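Local coordinates for avirulence protein AvrP123 (Melampsora lini, PDB 5VJJ) that is a zinc-binding effector of the flax rust fungus, recognised by the flax resistance protein P and possibly acting in the plant nucleus, at residues R20-T25 with Y54-P59. Residues are numbered along the deposited sequence; the frame is centred on the assembly and turned at random.
With ZN (zinc ion), chain C.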
# COMPACT_ATOMS: atom_id res chain seq x y z
N ARG A 20 3.46 -11.32 -10.85
CA ARG A 20 3.65 -10.88 -12.22
C ARG A 20 3.71 -9.35 -12.29
O ARG A 20 3.23 -8.65 -11.39
CB ARG A 20 2.52 -11.39 -13.12
CG ARG A 20 2.62 -12.86 -13.46
CD ARG A 20 1.35 -13.35 -14.12
NE ARG A 20 1.42 -14.76 -14.47
CZ ARG A 20 1.04 -15.76 -13.68
NH1 ARG A 20 0.56 -15.51 -12.47
NH2 ARG A 20 1.15 -17.01 -14.10
N ILE A 21 4.30 -8.85 -13.36
CA ILE A 21 4.37 -7.41 -13.59
C ILE A 21 3.08 -6.95 -14.26
O ILE A 21 2.66 -7.52 -15.28
CB ILE A 21 5.60 -7.04 -14.42
CG1 ILE A 21 6.88 -7.56 -13.75
CG2 ILE A 21 5.69 -5.54 -14.62
CD1 ILE A 21 7.11 -7.06 -12.33
N ALA A 22 2.44 -5.94 -13.69
CA ALA A 22 1.16 -5.45 -14.17
C ALA A 22 1.24 -3.96 -14.46
O ALA A 22 1.99 -3.23 -13.80
CB ALA A 22 0.04 -5.71 -13.15
N PRO A 23 0.48 -3.48 -15.44
CA PRO A 23 0.44 -2.04 -15.72
C PRO A 23 -0.53 -1.33 -14.78
O PRO A 23 -1.69 -1.72 -14.66
CB PRO A 23 -0.04 -1.97 -17.17
CG PRO A 23 -0.97 -3.14 -17.27
CD PRO A 23 -0.34 -4.23 -16.41
N LEU A 24 -0.04 -0.29 -14.12
CA LEU A 24 -0.93 0.60 -13.38
C LEU A 24 -1.90 1.26 -14.35
O LEU A 24 -1.53 1.62 -15.46
CB LEU A 24 -0.13 1.67 -12.64
CG LEU A 24 0.84 1.21 -11.56
CD1 LEU A 24 1.70 2.38 -11.14
CD2 LEU A 24 0.07 0.64 -10.38
N THR A 25 -3.15 1.40 -13.91
CA THR A 25 -4.15 2.12 -14.70
C THR A 25 -4.32 3.57 -14.25
O THR A 25 -4.88 4.37 -15.01
CB THR A 25 -5.49 1.40 -14.65
OG1 THR A 25 -5.90 1.22 -13.28
CG2 THR A 25 -5.38 0.04 -15.33
N TYR A 54 -2.67 0.84 -5.19
CA TYR A 54 -2.25 0.59 -6.56
C TYR A 54 -3.40 -0.04 -7.33
O TYR A 54 -3.99 -1.02 -6.88
CB TYR A 54 -1.02 -0.32 -6.60
CG TYR A 54 0.14 0.20 -5.79
CD1 TYR A 54 0.95 1.22 -6.28
CD2 TYR A 54 0.44 -0.32 -4.54
CE1 TYR A 54 2.02 1.71 -5.54
CE2 TYR A 54 1.50 0.16 -3.79
CZ TYR A 54 2.28 1.17 -4.30
OH TYR A 54 3.34 1.64 -3.56
N MET A 55 -3.73 0.56 -8.47
CA MET A 55 -4.73 0.04 -9.39
C MET A 55 -4.01 -0.43 -10.64
O MET A 55 -3.28 0.34 -11.27
CB MET A 55 -5.77 1.11 -9.74
CG MET A 55 -6.71 1.48 -8.60
SD MET A 55 -7.96 0.21 -8.35
CE MET A 55 -9.26 1.18 -7.59
N TYR A 56 -4.21 -1.70 -11.01
CA TYR A 56 -3.55 -2.25 -12.18
C TYR A 56 -4.42 -3.32 -12.80
O TYR A 56 -5.45 -3.72 -12.26
CB TYR A 56 -2.17 -2.80 -11.81
CG TYR A 56 -2.18 -3.67 -10.59
CD1 TYR A 56 -1.93 -3.13 -9.33
CD2 TYR A 56 -2.44 -5.03 -10.68
CE1 TYR A 56 -1.94 -3.93 -8.21
CE2 TYR A 56 -2.45 -5.83 -9.56
CZ TYR A 56 -2.20 -5.28 -8.33
OH TYR A 56 -2.21 -6.08 -7.20
N ARG A 57 -4.00 -3.78 -13.98
CA ARG A 57 -4.70 -4.78 -14.77
C ARG A 57 -3.71 -5.91 -15.04
O ARG A 57 -2.96 -5.85 -16.01
CB ARG A 57 -5.24 -4.18 -16.07
CG ARG A 57 -6.03 -5.14 -16.95
CD ARG A 57 -7.49 -5.22 -16.54
NE ARG A 57 -8.24 -4.04 -16.96
CZ ARG A 57 -8.99 -3.97 -18.06
NH1 ARG A 57 -9.12 -5.02 -18.87
NH2 ARG A 57 -9.63 -2.84 -18.34
N CYS A 58 -3.72 -6.93 -14.18
CA CYS A 58 -2.74 -8.00 -14.31
C CYS A 58 -3.07 -8.89 -15.51
O CYS A 58 -4.23 -9.28 -15.68
CB CYS A 58 -2.71 -8.85 -13.04
SG CYS A 58 -1.49 -10.19 -13.10
N PRO A 59 -2.08 -9.24 -16.35
CA PRO A 59 -2.38 -10.14 -17.47
C PRO A 59 -2.94 -11.47 -17.03
O PRO A 59 -3.67 -12.12 -17.80
CB PRO A 59 -1.02 -10.30 -18.16
CG PRO A 59 -0.03 -10.02 -17.10
CD PRO A 59 -0.64 -8.94 -16.25
ZN ZN C . -1.64 -11.01 -10.91
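Leu24 meets Tyr56 through a single beta bridge, the point at which the small antiparallel hairpin of strands 13-15 and 21-23 is joined to the long strand 51-58 beside a four-cysteine zinc site. Two backbone hydrogen bonds make the junction: Arg57 N donates to Pro23 O (3.2 Å), and Thr25 N to Met55 O (2.8 Å). The second donor stands above the Met55 carbonyl plane, 36° out of it. Met55 O also receives a CA-H contact from Leu24 and a weak bond from Thr25 OG1, whose chi1 of 56° sets the hydroxyl between its own N and carbonyl carbon, within reach of that oxygen.

The short strand segments run at 112° to each other, consistent with pairing limited to a single bridge, and apolar atoms fill in beside it. Ala22 CB points at strand 54-58 and comes within 3.6 Å of Tyr56 CD2, meeting the ring obliquely; it also packs against the CA and CB of Cys58. Leu24 CD2 reaches back to Tyr54 CB at 4.0 Å and also nears Tyr56 CB.

Farther out, the Tyr56 hydroxyl is hydrogen-bonded to His66 of strand 64-69, while the side chain also touches Cys16 and Val14. Backbone hydrogen bonds of Ala22 with Val14 and of Leu24 with Gly12 hold the segment to strand 13-15 and the residue before it. Cys16, Cys18 and Cys61 complete the zinc site with Cys58, whose SG, anti to its backbone N, binds the zinc ion at 2.3 Å and has Arg20 CB 4.2 Å away.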